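Local atomic coordinates of putative metal-dependent hydrolase (PDB entry 6KNS), a protein that binds two zinc ions and calcium in a metallo-beta-lactamase fold and is probably a metal-dependent hydrolase, perhaps related to short-form RNase Z enzymes. Residues 10-15 and 27-32; 36-41 and 59-64; 214-219 and 240-245; 155-160 and 176-181. One frame throughout, in Å; residues are numbered along the deposited sequence.

Contact 1: residues 10-15 and 27-32; sequences TVIGCY and GYLFQS
Strand 10-13 runs antiparallel to strand 27-32, at 152° between their directions, and T10 and L29 form a hydrogen-bonded pair while V11 and Y28 form a non-hydrogen-bonded one. The ladder then slips by a residue: I12 and G13 both face G27 in a classic beta bulge. The single carbonyl G27 O takes I12 N at 2.8 Å and G13 N at 3.1 Å, the second in the carbonyl plane on a lone pair, the first tilted from that plane. Having no side chain, G27 suits the close approach of I12 at the bulge, where I12 CB lies 3.3 Å from G27 O. V11 lies alongside Y28, its CG1 4.0 Å from ring atom CE1. With the ring carbon CG beside its own backbone N (chi1 -53°), Y28 sends its hydroxyl past G13 to hydrogen-bond T216. On the other face of the sheet the branched I12 crosses L29, CD1 to CB at 4.0 Å. At the far end one water bridges T10 OG1 (2.6 Å) and Q31 OE1 (2.8 Å). Helix 45-49 packs on I12 and L29, strand 35-39 continues the sheet beside strand 27-32, and Y28 meets the ring of Y158 from the other sheet.

Contact 2: residues 36-41 and 59-64; sequences SLLVDC and DAVILS. With CA (calcium ion), chain F.
L37, L38 and V39 pair in parallel with A60, V61 and I62, and the apolar packing is close in this middle part. Backbone bonds alternate across it, the shortest from D40 N to I62 O at 2.7 Å. On one face V39 and I62 lie side by side with their CG2 methyls 3.7 Å apart, while L37 reaches over with CD1 to lie 3.8 Å from A60 CB; the small alanine leaves room for that leucine branch. L38 and V61 share the opposite face. These apolar, mostly branched residues suit a buried sheet, and strands 131-137 and 145-150 pack on the L37, V39 and I62 face.

At the more open end, around the partly exposed D59, charge and water replace hydrocarbon. D59 OD2 accepts S36 N at 2.8 Å from its anti side, 30° out of the carboxylate plane, and also binds calcium at 2.6 Å. K57 O and D34 O bind the same ion, as does a water that donates to S36 OG.

The buried end is polar too, but closely gripped. With its CG beside the backbone N (chi1 -71°), D40 turns its carboxylate to S64: OD1 receives S64 N at 2.7 Å and OD2 receives S64 OG at 2.8 Å, each on a syn lone pair. This two-point hold should fix the carboxylate's rotation, and OD2 also accepts H70 ND1, making D40 a second-shell partner of a zinc ligand. Strand 35-39, helix 45-49 and strand 60-62 form a beta-alpha-beta crossover, whose C-terminal strand ends approach the zinc centre as in the metallo-beta-lactamase fold.

Contact 3: residues 214-219 and 240-245; sequences LLTHLP and NIAKSG. With ZN (zinc ion), chain G.
L214 carries CG anti to the backbone N (chi1 -176°), which brings its CD1 to 3.8 Å from N240 CB, whereas L215 holds CG beside the backbone N (chi1 -57°) and crosses I241, CD1 to CD1 at 3.8 Å. As successive residues of a strand, the two leucines lie on opposite faces of the sheet. L214 CG also approaches the methyl of A242. Between these side chains two parallel-strand bonds join the backbones: L215 N to N240 O and A242 N to L215 O, both 2.9 Å. Strand 212-216, helix 225-231 and strand 238-241 make a beta-alpha-beta unit at the margin of one sheet of the metallo-beta-lactamase fold, and the helix packs on L215 and I241. The small methyl of A242 fits closely, its CB 3.1 Å from L215 O and 3.6 Å from CB of T216, whose hydroxyl is engaged by Y28. Just past the strand, H217 turns away from residues 240-245 and binds zinc through NE2 at 2.1 Å; D69, H70 and D161 complete that site. L218 comes back toward the second segment, with CD1 3.9 Å from I241 CG2.

Contact 4: residues 155-160 and 176-181; sequences TVVYTA and DLLISE
This is a buried pairing of parallel strands inside one of the two mixed sheets of the metallo-beta-lactamase fold, between strands 155-158 and 177-181, which the chain connects by way of helix 168-171 in a beta-alpha-beta unit. The strands run only 8° apart, and V157 stands at the centre of the ladder: its N bonds L177 O while its carbonyl accepts I179 N at 2.7 Å. On one face V156 lies alongside L177 and crosses I179, bringing V156 CG1 to 3.9 Å from I179 CD1. On the other, V157 CG1 meets L178 CD1 at 3.6 Å. Valine, leucine and isoleucine suit these places because branched hydrocarbon fills a buried sheet without polar groups to satisfy.

The two ends are closed by side chains that bond backbone nitrogens. At the start D176 OD2 accepts T155 N at 2.8 Å on its anti lone pair. At the finish T159 OG1, placed between its backbone N and carbonyl carbon (chi1 64°), accepts E181 N at 3.0 Å and donates to A160 O at 2.7 Å. One small hydroxyl therefore serves both segments. A160 N lies over the centre of the Y158 ring, 3.5 Å above its plane, and Y158 OH bonds D40. E181 lays its CB 3.3 Å from A160 O, and its carboxylate accepts H195 ND1, M196 N and S162 N. Those three hydrogen bonds probably fix the carboxylate close to D161, the aspartate shared by both zinc ions. Polar groups thus close both ends of an apolar middle, and those at the T159 and E181 end lie toward the zinc site.

How the contacts relate
Contacts 1 and 2 are neighbours in one sheet, where Y28 O and V39 N lie 2.8 Å apart; contacts 3 and 4 adjoin in the other, with L214 N 2.9 Å from L178 O. Polar side chains join the two layers: Y28 OH is 2.6 Å from T216 OG1, linking contact 1 to contact 3, and D40 OD2 is 2.8 Å from Y158 OH, linking contact 2 to contact 4. These links lie near the zinc centre, to which contact 3 supplies H217, while D40 of contact 2 supports H70. Contacts 2 and 3 do not touch; their centres are 18 Å apart. The calcium at D59 marks the other end of contact 2.

Contact 1: residues 10-15 and 27-32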
loop_
_atom_site.group_PDB
_atom_site.type_symbol
_atom_site.label_atom_id
_atom_site.label_comp_id
_atom_site.label_asym_id
_atom_site.label_seq_id
_atom_site.Cartn_x
_atom_site.Cartn_y
_atom_site.Cartn_z
ATOM N N THR A 10 17.893 2.734 -6.193
ATOM C CA THR A 10 17.582 2.752 -4.757
ATOM C C THR A 10 16.472 1.751 -4.465
ATOM O O THR A 10 15.391 1.838 -5.061
ATOM C CB THR A 10 17.120 4.121 -4.271
ATOM O OG1 THR A 10 18.077 5.110 -4.640
ATOM C CG2 THR A 10 16.922 4.130 -2.696
ATOM N N VAL A 11 16.723 0.789 -3.577
ATOM C CA VAL A 11 15.658 -0.156 -3.228
ATOM C C VAL A 11 14.631 0.586 -2.371
ATOM O O VAL A 11 14.987 1.235 -1.417
ATOM C CB VAL A 11 16.200 -1.373 -2.473
ATOM C CG1 VAL A 11 15.065 -2.296 -2.042
ATOM C CG2 VAL A 11 17.243 -2.122 -3.338
ATOM N N ILE A 12 13.370 0.535 -2.761
ATOM C CA ILE A 12 12.311 1.223 -2.020
ATOM C C ILE A 12 11.624 0.218 -1.142
ATOM O O ILE A 12 11.305 0.515 0.002
ATOM C CB ILE A 12 11.296 1.895 -2.926
ATOM C CG1 ILE A 12 12.012 2.838 -3.887
ATOM C CG2 ILE A 12 10.262 2.672 -2.071
ATOM C CD1 ILE A 12 12.787 3.963 -3.226
ATOM N N GLY A 13 11.425 -1.000 -1.653
ATOM C CA GLY A 13 10.875 -2.066 -0.784
ATOM C C GLY A 13 11.271 -3.419 -1.344
ATOM O O GLY A 13 11.464 -3.568 -2.551
ATOM N N CYS A 14 11.385 -4.394 -0.481
ATOM C CA CYS A 14 12.076 -5.617 -0.867
ATOM C C CYS A 14 11.512 -6.922 -0.306
ATOM O O CYS A 14 12.084 -8.001 -0.598
ATOM C CB CYS A 14 13.564 -5.494 -0.491
ATOM S SG CYS A 14 13.763 -5.342 1.242
ATOM N N TYR A 15 10.406 -6.863 0.452
ATOM C CA TYR A 15 9.758 -8.091 0.934
ATOM C C TYR A 15 8.854 -8.787 -0.067
ATOM O O TYR A 15 8.142 -8.139 -0.850
ATOM C CB TYR A 15 8.989 -7.857 2.256
ATOM C CG TYR A 15 9.935 -7.892 3.449
ATOM C CD1 TYR A 15 10.187 -9.071 4.125
ATOM C CD2 TYR A 15 10.599 -6.753 3.845
ATOM C CE1 TYR A 15 11.084 -9.114 5.160
ATOM C CE2 TYR A 15 11.507 -6.765 4.887
ATOM C CZ TYR A 15 11.751 -7.957 5.530
ATOM O OH TYR A 15 12.599 -7.961 6.593
ATOM N N GLY A 27 9.557 -2.584 -4.944
ATOM C CA GLY A 27 9.653 -1.266 -5.556
ATOM C C GLY A 27 11.115 -0.847 -5.667
ATOM O O GLY A 27 11.865 -0.886 -4.671
ATOM N N TYR A 28 11.539 -0.476 -6.878
ATOM C CA TYR A 28 12.949 -0.088 -7.136
ATOM C C TYR A 28 13.007 1.216 -7.919
ATOM O O TYR A 28 12.373 1.340 -8.976
ATOM C CB TYR A 28 13.672 -1.189 -7.892
ATOM C CG TYR A 28 13.513 -2.477 -7.174
ATOM C CD1 TYR A 28 14.429 -2.865 -6.221
ATOM C CD2 TYR A 28 12.408 -3.283 -7.393
ATOM C CE1 TYR A 28 14.266 -4.044 -5.508
ATOM C CE2 TYR A 28 12.241 -4.458 -6.693
ATOM C CZ TYR A 28 13.187 -4.833 -5.749
ATOM O OH TYR A 28 13.027 -5.984 -5.053
ATOM N N LEU A 29 13.783 2.177 -7.415
ATOM C CA LEU A 29 13.875 3.477 -8.039
ATOM C C LEU A 29 15.148 3.534 -8.875
ATOM O O LEU A 29 16.250 3.445 -8.334
ATOM C CB LEU A 29 13.879 4.570 -6.981
ATOM C CG LEU A 29 14.229 6.009 -7.405
ATOM C CD1 LEU A 29 13.253 6.596 -8.404
ATOM C CD2 LEU A 29 14.256 6.877 -6.176
ATOM N N PHE A 30 14.976 3.708 -10.188
ATOM C CA PHE A 30 16.089 3.869 -11.107
ATOM C C PHE A 30 16.181 5.311 -11.545
ATOM O O PHE A 30 15.217 5.865 -12.027
ATOM C CB PHE A 30 15.875 3.000 -12.336
ATOM C CG PHE A 30 16.106 1.533 -12.100
ATOM C CD1 PHE A 30 15.253 0.809 -11.314
ATOM C CD2 PHE A 30 17.193 0.891 -12.690
ATOM C CE1 PHE A 30 15.465 -0.535 -11.119
ATOM C CE2 PHE A 30 17.406 -0.449 -12.509
ATOM C CZ PHE A 30 16.560 -1.166 -11.721
ATOM N N GLN A 31 17.354 5.918 -11.385
ATOM C CA GLN A 31 17.532 7.305 -11.723
ATOM C C GLN A 31 18.689 7.516 -12.633
ATOM O O GLN A 31 19.722 6.871 -12.503
ATOM C CB GLN A 31 17.709 8.163 -10.467
ATOM C CG GLN A 31 16.447 8.236 -9.607
ATOM C CD GLN A 31 16.673 9.014 -8.315
ATOM O OE1 GLN A 31 17.411 8.579 -7.398
ATOM N NE2 GLN A 31 16.068 10.182 -8.249
ATOM N N SER A 32 18.514 8.467 -13.543
ATOM C CA SER A 32 19.591 8.946 -14.389
ATOM C C SER A 32 19.397 10.437 -14.702
ATOM O O SER A 32 18.441 10.819 -15.399
ATOM C CB SER A 32 19.616 8.149 -15.704
ATOM O OG SER A 32 20.659 8.601 -16.554
HETATM O O HOH W 1 17.942 5.888 -7.105
#

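Contact 2: residues 36-41 and 59-64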
loop_
_atom_site.group_PDB
_atom_site.type_symbol
_atom_site.label_atom_id
_atom_site.label_comp_id
_atom_site.label_asym_id
_atom_site.label_seq_id
_atom_site.Cartn_x
_atom_site.Cartn_y
_atom_site.Cartn_z
ATOM N N SER A 36 13.548 9.728 -13.561
ATOM C CA SER A 36 13.183 8.834 -12.492
ATOM C C SER A 36 12.195 7.781 -12.963
ATOM O O SER A 36 11.101 8.137 -13.398
ATOM C CB SER A 36 12.507 9.606 -11.351
ATOM O OG SER A 36 13.475 10.373 -10.655
ATOM N N LEU A 37 12.583 6.510 -12.813
ATOM C CA LEU A 37 11.752 5.359 -13.180
ATOM C C LEU A 37 11.500 4.476 -11.964
ATOM O O LEU A 37 12.437 4.059 -11.311
ATOM C CB LEU A 37 12.462 4.512 -14.246
ATOM C CG LEU A 37 11.833 3.201 -14.723
ATOM C CD1 LEU A 37 10.501 3.504 -15.398
ATOM C CD2 LEU A 37 12.816 2.391 -15.642
ATOM N N LEU A 38 10.244 4.173 -11.691
ATOM C CA LEU A 38 9.894 3.284 -10.615
ATOM C C LEU A 38 9.592 1.928 -11.231
ATOM O O LEU A 38 8.742 1.822 -12.102
ATOM C CB LEU A 38 8.671 3.800 -9.828
ATOM C CG LEU A 38 8.186 2.850 -8.711
ATOM C CD1 LEU A 38 9.150 2.731 -7.548
ATOM C CD2 LEU A 38 6.780 3.186 -8.188
ATOM N N VAL A 39 10.313 0.916 -10.783
ATOM C CA VAL A 39 10.133 -0.441 -11.226
ATOM C C VAL A 39 9.396 -1.180 -10.110
ATOM O O VAL A 39 9.942 -1.405 -9.025
ATOM C CB VAL A 39 11.482 -1.101 -11.546
ATOM C CG1 VAL A 39 11.310 -2.596 -11.863
ATOM C CG2 VAL A 39 12.174 -0.366 -12.702
ATOM N N ASP A 40 8.142 -1.537 -10.406
ATOM C CA ASP A 40 7.185 -2.119 -9.460
ATOM C C ASP A 40 6.775 -1.130 -8.394
ATOM O O ASP A 40 7.527 -0.186 -8.074
ATOM C CB ASP A 40 7.640 -3.496 -8.893
ATOM C CG ASP A 40 7.564 -4.603 -9.954
ATOM O OD1 ASP A 40 6.960 -4.364 -11.022
ATOM O OD2 ASP A 40 8.104 -5.695 -9.764
ATOM N N CYS A 41 5.585 -1.365 -7.836
ATOM C CA CYS A 41 4.924 -0.376 -7.006
ATOM C C CYS A 41 4.021 -1.076 -5.968
ATOM O O CYS A 41 2.798 -0.930 -5.947
ATOM C CB CYS A 41 4.104 0.555 -7.922
ATOM S SG CYS A 41 3.458 2.025 -7.094
ATOM N N ASP A 59 8.961 10.179 -13.508
ATOM C CA ASP A 59 8.753 10.228 -14.948
ATOM C C ASP A 59 8.022 9.017 -15.508
ATOM O O ASP A 59 7.336 9.124 -16.517
ATOM C CB ASP A 59 10.084 10.354 -15.685
ATOM C CG ASP A 59 10.843 11.630 -15.311
ATOM O OD1 ASP A 59 10.646 12.685 -15.958
ATOM O OD2 ASP A 59 11.610 11.582 -14.348
ATOM N N ALA A 60 8.200 7.848 -14.904
ATOM C CA ALA A 60 7.530 6.663 -15.423
ATOM C C ALA A 60 7.561 5.564 -14.402
ATOM O O ALA A 60 8.376 5.583 -13.498
ATOM C CB ALA A 60 8.191 6.202 -16.746
ATOM N N VAL A 61 6.625 4.642 -14.543
ATOM C CA VAL A 61 6.547 3.441 -13.753
ATOM C C VAL A 61 6.532 2.271 -14.738
ATOM O O VAL A 61 5.983 2.389 -15.821
ATOM C CB VAL A 61 5.270 3.411 -12.922
ATOM C CG1 VAL A 61 5.152 2.091 -12.132
ATOM C CG2 VAL A 61 5.208 4.626 -11.976
ATOM N N ILE A 62 7.135 1.149 -14.348
ATOM C CA ILE A 62 7.008 -0.106 -15.102
ATOM C C ILE A 62 6.784 -1.244 -14.118
ATOM O O ILE A 62 7.416 -1.270 -13.041
ATOM C CB ILE A 62 8.234 -0.387 -16.024
ATOM C CG1 ILE A 62 8.042 -1.685 -16.808
ATOM C CG2 ILE A 62 9.521 -0.534 -15.229
ATOM C CD1 ILE A 62 8.968 -1.740 -18.050
ATOM N N LEU A 63 5.874 -2.135 -14.496
ATOM C CA LEU A 63 5.373 -3.216 -13.678
ATOM C C LEU A 63 5.726 -4.589 -14.265
ATOM O O LEU A 63 5.422 -4.868 -15.407
ATOM C CB LEU A 63 3.854 -3.114 -13.612
ATOM C CG LEU A 63 3.346 -1.804 -13.023
ATOM C CD1 LEU A 63 1.804 -1.838 -13.028
ATOM C CD2 LEU A 63 3.904 -1.553 -11.576
ATOM N N SER A 64 6.418 -5.425 -13.482
ATOM C CA SER A 64 6.840 -6.741 -13.966
ATOM C C SER A 64 5.622 -7.676 -14.118
ATOM O O SER A 64 5.583 -8.496 -15.039
ATOM C CB SER A 64 7.813 -7.396 -12.990
ATOM O OG SER A 64 7.224 -7.472 -11.691
HETATM CA CA CA F . 11.760 13.980 -13.355
HETATM O O HOH W 2 12.964 12.691 -11.528
#

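Contact 3: residues 214-219 and 240-245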
loop_
_atom_site.group_PDB
_atom_site.type_symbol
_atom_site.label_atom_id
_atom_site.label_comp_id
_atom_site.label_asym_id
_atom_site.label_seq_id
_atom_site.Cartn_x
_atom_site.Cartn_y
_atom_site.Cartn_z
ATOM N N LEU A 214 22.332 -8.860 -5.809
ATOM C CA LEU A 214 21.464 -8.323 -4.755
ATOM C C LEU A 214 20.236 -9.196 -4.597
ATOM O O LEU A 214 19.464 -9.352 -5.524
ATOM C CB LEU A 214 21.006 -6.892 -5.075
ATOM C CG LEU A 214 20.158 -6.185 -4.007
ATOM C CD1 LEU A 214 20.988 -5.893 -2.746
ATOM C CD2 LEU A 214 19.559 -4.895 -4.534
ATOM N N LEU A 215 20.075 -9.767 -3.414
ATOM C CA LEU A 215 19.011 -10.681 -3.133
ATOM C C LEU A 215 17.820 -9.922 -2.575
ATOM O O LEU A 215 17.958 -9.140 -1.647
ATOM C CB LEU A 215 19.508 -11.732 -2.129
ATOM C CG LEU A 215 20.756 -12.526 -2.565
ATOM C CD1 LEU A 215 21.215 -13.486 -1.432
ATOM C CD2 LEU A 215 20.520 -13.308 -3.870
ATOM N N THR A 216 16.637 -10.181 -3.110
ATOM C CA THR A 216 15.448 -9.445 -2.719
ATOM C C THR A 216 14.191 -10.363 -2.712
ATOM O O THR A 216 14.286 -11.604 -2.803
ATOM C CB THR A 216 15.313 -8.209 -3.643
ATOM O OG1 THR A 216 14.264 -7.360 -3.165
ATOM C CG2 THR A 216 15.031 -8.614 -5.116
ATOM N N HIS A 217 13.022 -9.759 -2.554
ATOM C CA HIS A 217 11.755 -10.493 -2.463
ATOM C C HIS A 217 11.837 -11.482 -1.315
ATOM O O HIS A 217 11.533 -12.658 -1.459
ATOM C CB HIS A 217 11.443 -11.194 -3.766
ATOM C CG HIS A 217 9.989 -11.356 -4.030
ATOM N ND1 HIS A 217 9.260 -12.423 -3.549
ATOM C CD2 HIS A 217 9.113 -10.554 -4.694
ATOM C CE1 HIS A 217 8.003 -12.296 -3.945
ATOM N NE2 HIS A 217 7.886 -11.168 -4.637
ATOM N N LEU A 218 12.214 -10.945 -0.164
ATOM C CA LEU A 218 12.712 -11.715 0.967
ATOM C C LEU A 218 11.598 -12.416 1.736
ATOM O O LEU A 218 10.459 -11.947 1.747
ATOM C CB LEU A 218 13.464 -10.784 1.918
ATOM C CG LEU A 218 14.643 -10.042 1.322
ATOM C CD1 LEU A 218 15.205 -8.992 2.370
ATOM C CD2 LEU A 218 15.692 -11.052 0.835
ATOM N N PRO A 219 11.933 -13.540 2.395
ATOM C CA PRO A 219 10.950 -14.293 3.178
ATOM C C PRO A 219 10.729 -13.695 4.569
ATOM O O PRO A 219 11.481 -12.849 4.993
ATOM C CB PRO A 219 11.594 -15.672 3.310
ATOM C CG PRO A 219 13.074 -15.410 3.246
ATOM C CD PRO A 219 13.224 -14.236 2.295
ATOM N N ASN A 240 24.833 -8.943 -1.690
ATOM C CA ASN A 240 24.158 -8.176 -0.663
ATOM C C ASN A 240 22.694 -8.589 -0.519
ATOM O O ASN A 240 22.082 -9.150 -1.431
ATOM C CB ASN A 240 24.227 -6.680 -0.995
ATOM C CG ASN A 240 25.654 -6.179 -1.013
ATOM O OD1 ASN A 240 26.308 -6.201 0.005
ATOM N ND2 ASN A 240 26.148 -5.767 -2.167
ATOM N N ILE A 241 22.161 -8.299 0.656
ATOM C CA ILE A 241 20.746 -8.459 0.976
ATOM C C ILE A 241 20.092 -7.087 0.795
ATOM O O ILE A 241 20.548 -6.095 1.342
ATOM C CB ILE A 241 20.558 -8.930 2.435
ATOM C CG1 ILE A 241 21.342 -10.242 2.697
ATOM C CG2 ILE A 241 19.070 -9.156 2.758
ATOM C CD1 ILE A 241 21.063 -11.302 1.626
ATOM N N ALA A 242 19.017 -7.045 0.025
ATOM C CA ALA A 242 18.246 -5.837 -0.213
ATOM C C ALA A 242 17.632 -5.301 1.104
ATOM O O ALA A 242 17.279 -6.082 1.964
ATOM C CB ALA A 242 17.110 -6.151 -1.225
ATOM N N LYS A 243 17.501 -3.984 1.236
ATOM C CA LYS A 243 16.695 -3.346 2.296
ATOM C C LYS A 243 16.215 -2.010 1.754
ATOM O O LYS A 243 16.846 -1.470 0.847
ATOM C CB LYS A 243 17.529 -3.140 3.581
ATOM C CG LYS A 243 18.818 -2.220 3.418
ATOM C CD LYS A 243 19.386 -1.704 4.786
ATOM C CE LYS A 243 19.811 -2.843 5.690
ATOM N NZ LYS A 243 20.399 -2.339 6.984
ATOM N N SER A 244 15.117 -1.456 2.263
ATOM C CA SER A 244 14.707 -0.107 1.827
ATOM C C SER A 244 15.887 0.810 2.069
ATOM O O SER A 244 16.508 0.725 3.103
ATOM C CB SER A 244 13.475 0.438 2.594
ATOM O OG SER A 244 12.322 -0.380 2.398
ATOM N N GLY A 245 16.235 1.632 1.090
ATOM C CA GLY A 245 17.357 2.553 1.224
ATOM C C GLY A 245 18.666 2.063 0.644
ATOM O O GLY A 245 19.635 2.835 0.486
HETATM ZN ZN ZN G . 6.187 -11.020 -5.875
#

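Contact 4: residues 155-160 and 176-181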
loop_
_atom_site.group_PDB
_atom_site.type_symbol
_atom_site.label_atom_id
_atom_site.label_comp_id
_atom_site.label_asym_id
_atom_site.label_seq_id
_atom_site.Cartn_x
_atom_site.Cartn_y
_atom_site.Cartn_z
ATOM N N THR A 155 24.457 -1.646 -16.777
ATOM C CA THR A 155 23.311 -2.506 -17.047
ATOM C C THR A 155 22.859 -3.221 -15.772
ATOM O O THR A 155 23.666 -3.846 -15.075
ATOM C CB THR A 155 23.689 -3.542 -18.135
ATOM O OG1 THR A 155 23.978 -2.846 -19.351
ATOM C CG2 THR A 155 22.536 -4.520 -18.392
ATOM N N VAL A 156 21.577 -3.091 -15.437
ATOM C CA VAL A 156 21.025 -3.778 -14.293
ATOM C C VAL A 156 19.972 -4.781 -14.754
ATOM O O VAL A 156 19.120 -4.452 -15.561
ATOM C CB VAL A 156 20.401 -2.764 -13.283
ATOM C CG1 VAL A 156 19.780 -3.464 -12.114
ATOM C CG2 VAL A 156 21.477 -1.757 -12.798
ATOM N N VAL A 157 20.007 -5.994 -14.208
ATOM C CA VAL A 157 19.009 -7.006 -14.511
ATOM C C VAL A 157 18.201 -7.237 -13.251
ATOM O O VAL A 157 18.760 -7.410 -12.159
ATOM C CB VAL A 157 19.654 -8.329 -15.008
ATOM C CG1 VAL A 157 18.612 -9.448 -15.107
ATOM C CG2 VAL A 157 20.338 -8.126 -16.365
ATOM N N TYR A 158 16.884 -7.213 -13.417
ATOM C CA TYR A 158 15.899 -7.485 -12.378
ATOM C C TYR A 158 15.142 -8.731 -12.803
ATOM O O TYR A 158 14.536 -8.738 -13.861
ATOM C CB TYR A 158 14.924 -6.309 -12.298
ATOM C CG TYR A 158 13.757 -6.461 -11.385
ATOM C CD1 TYR A 158 13.920 -6.922 -10.078
ATOM C CD2 TYR A 158 12.461 -6.103 -11.807
ATOM C CE1 TYR A 158 12.814 -7.023 -9.195
ATOM C CE2 TYR A 158 11.357 -6.197 -10.945
ATOM C CZ TYR A 158 11.539 -6.650 -9.646
ATOM O OH TYR A 158 10.468 -6.746 -8.793
ATOM N N THR A 159 15.200 -9.788 -12.009
ATOM C CA THR A 159 14.527 -11.036 -12.346
ATOM C C THR A 159 13.007 -10.952 -12.197
ATOM O O THR A 159 12.302 -11.863 -12.624
ATOM C CB THR A 159 14.970 -12.211 -11.423
ATOM O OG1 THR A 159 14.570 -11.926 -10.069
ATOM C CG2 THR A 159 16.470 -12.444 -11.476
ATOM N N ALA A 160 12.483 -9.902 -11.562
ATOM C CA ALA A 160 11.122 -9.949 -11.088
ATOM C C ALA A 160 10.963 -11.276 -10.323
ATOM O O ALA A 160 11.906 -11.728 -9.642
ATOM C CB ALA A 160 10.118 -9.807 -12.236
ATOM N N ASP A 176 26.033 -5.495 -14.762
ATOM C CA ASP A 176 26.801 -4.968 -13.614
ATOM C C ASP A 176 26.175 -5.370 -12.274
ATOM O O ASP A 176 26.894 -5.677 -11.328
ATOM C CB ASP A 176 26.946 -3.452 -13.711
ATOM C CG ASP A 176 27.632 -3.039 -14.999
ATOM O OD1 ASP A 176 28.842 -3.325 -15.134
ATOM O OD2 ASP A 176 26.961 -2.487 -15.898
ATOM N N LEU A 177 24.850 -5.373 -12.214
ATOM C CA LEU A 177 24.101 -5.691 -10.985
ATOM C C LEU A 177 22.972 -6.604 -11.394
ATOM O O LEU A 177 22.223 -6.294 -12.316
ATOM C CB LEU A 177 23.535 -4.429 -10.308
ATOM C CG LEU A 177 22.598 -4.611 -9.103
ATOM C CD1 LEU A 177 23.321 -5.225 -7.949
ATOM C CD2 LEU A 177 21.975 -3.298 -8.664
ATOM N N LEU A 178 22.903 -7.760 -10.758
ATOM C CA LEU A 178 21.775 -8.645 -10.908
ATOM C C LEU A 178 20.965 -8.542 -9.631
ATOM O O LEU A 178 21.443 -8.961 -8.577
ATOM C CB LEU A 178 22.230 -10.092 -11.074
ATOM C CG LEU A 178 21.128 -11.155 -11.092
ATOM C CD1 LEU A 178 20.137 -10.901 -12.230
ATOM C CD2 LEU A 178 21.745 -12.546 -11.229
ATOM N N ILE A 179 19.750 -8.028 -9.761
ATOM C CA ILE A 179 18.771 -8.061 -8.703
ATOM C C ILE A 179 17.863 -9.300 -8.892
ATOM O O ILE A 179 17.054 -9.352 -9.803
ATOM C CB ILE A 179 17.943 -6.792 -8.668
ATOM C CG1 ILE A 179 18.869 -5.555 -8.647
ATOM C CG2 ILE A 179 17.013 -6.858 -7.444
ATOM C CD1 ILE A 179 18.106 -4.191 -8.722
ATOM N N SER A 180 18.032 -10.288 -8.009
ATOM C CA SER A 180 17.346 -11.543 -8.090
ATOM C C SER A 180 16.455 -11.719 -6.906
ATOM O O SER A 180 16.856 -11.501 -5.771
ATOM C CB SER A 180 18.317 -12.719 -8.092
ATOM O OG SER A 180 17.596 -13.928 -8.241
ATOM N N GLU A 181 15.238 -12.141 -7.195
ATOM C CA GLU A 181 14.344 -12.604 -6.185
ATOM C C GLU A 181 15.052 -13.770 -5.469
ATOM O O GLU A 181 15.894 -14.471 -6.054
ATOM C CB GLU A 181 12.993 -12.985 -6.808
ATOM C CG GLU A 181 12.885 -14.339 -7.491
ATOM C CD GLU A 181 11.809 -15.195 -6.818
ATOM O OE1 GLU A 181 12.121 -15.881 -5.804
ATOM O OE2 GLU A 181 10.646 -15.140 -7.288
#